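Local coordinates for chitooligosaccharide oxidase (Gibberella zeae, PDB 6Y0R), which oxidises the C1 hydroxyl of chitooligosaccharides to the lactone, using a covalently bound FAD and passing the electrons to molecular oxygen to give hydrogen peroxide, at residues 261-269 with 277-285. Numbering follows the deposited sequence.
Sequences MPAEITMQM and SVDGAYIGD
The Tyr-282 ring receives Ile-265 at its edge and in its plane, Ile-265 CG1 lying 3.5 Å from Tyr-282 CD1, while Glu-264 CB approaches CE1 of the ring. With CG anti to the backbone N (chi1 174°), the ring also reaches Ser-288, Leu-289 and Ala-292 of helix 286-300. The other flat groups are the amide of Gln-268 and the carboxylate of Asp-279, whose planes stand 59° apart. NE2 of Gln-268 donates to the syn lone pair of Asp-279 OD2 at 2.7 Å, the acceptor staying close to the amide plane. In both residues CG sits between the backbone N and the carbonyl carbon, which brings the two groups together across a hydrogen-bonded pair; Met-170 touches both.

Tyr-282 and the Gln-268/Asp-279 pair stand on opposite faces of an antiparallel beta hairpin, strands 265-272 and 275-283, inside a seven-stranded sheet. Thr-266 N donates to Ala-281 O at 3.1 Å. Ala-281 N returns a bond to Thr-266 O at 2.9 Å. At the next, non-hydrogen-bonded pair, the lack of a side chain lets Gly-280 CA come within 3.9 Å of Met-267 CA. On the face of Met-267, Val-278 CG2 meets Met-269 CE at 3.5 Å, and Phe-254 of helix 247-260 touches all three residues.

The hairpin thus turns a largely apolar face to helices 247-260 and 286-300. The other face carries Gln-268, its side chain about 7 Å from the bound FAD, and the bond to Asp-279 probably limits rotation of the amide.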
loop_
_atom_site.group_PDB
_atom_site.type_symbol
_atom_site.label_atom_id
_atom_site.label_comp_id
_atom_site.label_asym_id
_atom_site.label_seq_id
_atom_site.Cartn_x
_atom_site.Cartn_y
_atom_site.Cartn_z
ATOM N N MET A 261 -5.223 -16.165 -16.774
ATOM C CA MET A 261 -4.016 -16.891 -16.335
ATOM C C MET A 261 -4.257 -17.452 -14.933
ATOM O O MET A 261 -4.986 -16.925 -14.087
ATOM C CB MET A 261 -2.778 -15.999 -16.367
ATOM C CG MET A 261 -2.733 -15.004 -15.229
ATOM S SD MET A 261 -1.369 -13.813 -15.629
ATOM C CE MET A 261 -1.518 -12.665 -14.261
ATOM N N PRO A 262 -3.582 -18.571 -14.587
ATOM C CA PRO A 262 -3.752 -19.174 -13.274
ATOM C C PRO A 262 -3.363 -18.245 -12.124
ATOM O O PRO A 262 -2.522 -17.346 -12.315
ATOM C CB PRO A 262 -2.832 -20.404 -13.275
ATOM C CG PRO A 262 -2.604 -20.686 -14.756
ATOM C CD PRO A 262 -2.653 -19.329 -15.436
ATOM N N ALA A 263 -3.937 -18.525 -10.959
ATOM C CA ALA A 263 -3.744 -17.761 -9.711
ATOM C C ALA A 263 -2.253 -17.751 -9.319
ATOM O O ALA A 263 -1.842 -16.817 -8.623
ATOM C CB ALA A 263 -4.593 -18.350 -8.603
ATOM N N GLU A 264 -1.493 -18.796 -9.666
ATOM C CA GLU A 264 -0.056 -18.890 -9.308
ATOM C C GLU A 264 0.789 -17.778 -9.939
ATOM O O GLU A 264 1.957 -17.670 -9.508
ATOM C CB GLU A 264 0.481 -20.256 -9.767
ATOM C CG GLU A 264 0.023 -21.381 -8.863
ATOM C CD GLU A 264 -1.434 -21.805 -8.999
ATOM O OE1 GLU A 264 -2.042 -21.574 -10.077
ATOM O OE2 GLU A 264 -1.964 -22.342 -8.003
ATOM N N ILE A 265 0.277 -17.032 -10.943
ATOM C CA ILE A 265 1.055 -15.930 -11.559
ATOM C C ILE A 265 0.533 -14.586 -11.027
ATOM O O ILE A 265 -0.644 -14.371 -11.070
ATOM C CB ILE A 265 0.975 -15.927 -13.085
ATOM C CG1 ILE A 265 1.421 -17.234 -13.731
ATOM C CG2 ILE A 265 1.745 -14.743 -13.613
ATOM C CD1 ILE A 265 1.177 -17.263 -15.174
ATOM N N THR A 266 1.423 -13.723 -10.551
ATOM C CA THR A 266 1.170 -12.293 -10.333
ATOM C C THR A 266 2.221 -11.553 -11.144
ATOM O O THR A 266 3.394 -11.926 -11.050
ATOM C CB THR A 266 1.125 -11.918 -8.851
ATOM O OG1 THR A 266 0.103 -12.644 -8.143
ATOM C CG2 THR A 266 0.883 -10.432 -8.679
ATOM N N MET A 267 1.825 -10.604 -11.981
ATOM C CA MET A 267 2.837 -9.924 -12.782
ATOM C C MET A 267 2.386 -8.526 -13.151
ATOM O O MET A 267 1.181 -8.174 -12.971
ATOM C CB MET A 267 3.185 -10.706 -14.052
ATOM C CG MET A 267 2.097 -10.840 -15.031
ATOM S SD MET A 267 2.796 -11.896 -16.396
ATOM C CE MET A 267 4.456 -11.273 -16.495
ATOM N N GLN A 268 3.360 -7.777 -13.617
ATOM C CA GLN A 268 3.176 -6.352 -13.923
ATOM C C GLN A 268 4.019 -5.940 -15.132
ATOM O O GLN A 268 5.049 -6.557 -15.411
ATOM C CB GLN A 268 3.497 -5.544 -12.667
ATOM C CG GLN A 268 4.934 -5.685 -12.253
ATOM C CD GLN A 268 5.249 -5.017 -10.929
ATOM O OE1 GLN A 268 4.431 -4.308 -10.334
ATOM N NE2 GLN A 268 6.432 -5.339 -10.416
ATOM N N MET A 269 3.599 -4.845 -15.743
ATOM C CA MET A 269 4.305 -4.212 -16.844
ATOM C C MET A 269 4.934 -2.926 -16.311
ATOM O O MET A 269 4.179 -2.074 -15.789
ATOM C CB MET A 269 3.359 -3.903 -17.993
ATOM C CG MET A 269 4.071 -3.267 -19.168
ATOM S SD MET A 269 5.060 -4.388 -20.159
ATOM C CE MET A 269 3.827 -5.538 -20.755
ATOM N N SER A 277 8.866 -3.488 -19.818
ATOM C CA SER A 277 9.413 -4.758 -19.306
ATOM C C SER A 277 8.363 -5.425 -18.437
ATOM O O SER A 277 7.685 -4.710 -17.702
ATOM C CB SER A 277 10.688 -4.542 -18.521
ATOM O OG SER A 277 11.233 -5.797 -18.142
ATOM N N VAL A 278 8.255 -6.743 -18.520
ATOM C CA VAL A 278 7.363 -7.531 -17.648
ATOM C C VAL A 278 8.174 -8.041 -16.460
ATOM O O VAL A 278 9.332 -8.475 -16.647
ATOM C CB VAL A 278 6.700 -8.675 -18.419
ATOM C CG1 VAL A 278 5.946 -9.572 -17.473
ATOM C CG2 VAL A 278 5.815 -8.161 -19.530
ATOM N N ASP A 279 7.618 -7.970 -15.248
ATOM C CA ASP A 279 8.224 -8.701 -14.104
ATOM C C ASP A 279 7.115 -9.348 -13.297
ATOM O O ASP A 279 5.993 -8.840 -13.251
ATOM C CB ASP A 279 9.137 -7.857 -13.234
ATOM C CG ASP A 279 8.384 -6.903 -12.399
ATOM O OD1 ASP A 279 8.081 -5.810 -12.940
ATOM O OD2 ASP A 279 8.129 -7.264 -11.193
ATOM N N GLY A 280 7.413 -10.489 -12.693
ATOM C CA GLY A 280 6.384 -11.166 -11.916
ATOM C C GLY A 280 6.953 -12.291 -11.091
ATOM O O GLY A 280 8.188 -12.505 -11.091
ATOM N N ALA A 281 6.062 -13.015 -10.439
ATOM C CA ALA A 281 6.417 -14.213 -9.658
ATOM C C ALA A 281 5.410 -15.311 -9.933
ATOM O O ALA A 281 4.238 -15.045 -10.115
ATOM C CB ALA A 281 6.466 -13.934 -8.188
ATOM N N TYR A 282 5.906 -16.551 -9.891
ATOM C CA TYR A 282 5.094 -17.741 -10.197
ATOM C C TYR A 282 5.277 -18.753 -9.057
ATOM O O TYR A 282 6.410 -19.167 -8.772
ATOM C CB TYR A 282 5.534 -18.329 -11.528
ATOM C CG TYR A 282 4.867 -19.636 -11.874
ATOM C CD1 TYR A 282 3.605 -19.639 -12.446
ATOM C CD2 TYR A 282 5.509 -20.844 -11.675
ATOM C CE1 TYR A 282 2.954 -20.816 -12.788
ATOM C CE2 TYR A 282 4.865 -22.031 -12.002
ATOM C CZ TYR A 282 3.604 -22.019 -12.569
ATOM O OH TYR A 282 2.972 -23.194 -12.892
ATOM N N ILE A 283 4.201 -19.154 -8.410
ATOM C CA ILE A 283 4.298 -20.172 -7.337
ATOM C C ILE A 283 4.475 -21.524 -8.037
ATOM O O ILE A 283 3.531 -22.078 -8.622
ATOM C CB ILE A 283 3.101 -20.148 -6.400
ATOM C CG1 ILE A 283 2.961 -18.787 -5.730
ATOM C CG2 ILE A 283 3.213 -21.233 -5.341
ATOM C CD1 ILE A 283 1.612 -18.599 -5.148
ATOM N N GLY A 284 5.693 -22.013 -8.026
ATOM C CA GLY A 284 6.079 -23.237 -8.737
ATOM C C GLY A 284 7.464 -23.083 -9.328
ATOM O O GLY A 284 8.146 -22.069 -9.062
ATOM N N ASP A 285 7.908 -24.086 -10.090
ATOM C CA ASP A 285 9.299 -24.102 -10.591
ATOM C C ASP A 285 9.450 -23.472 -11.977
ATOM O O ASP A 285 8.470 -23.076 -12.635
ATOM C CB ASP A 285 9.870 -25.520 -10.563
ATOM C CG ASP A 285 9.223 -26.508 -11.496
ATOM O OD1 ASP A 285 8.627 -26.105 -12.501
ATOM O OD2 ASP A 285 9.413 -27.714 -11.243
#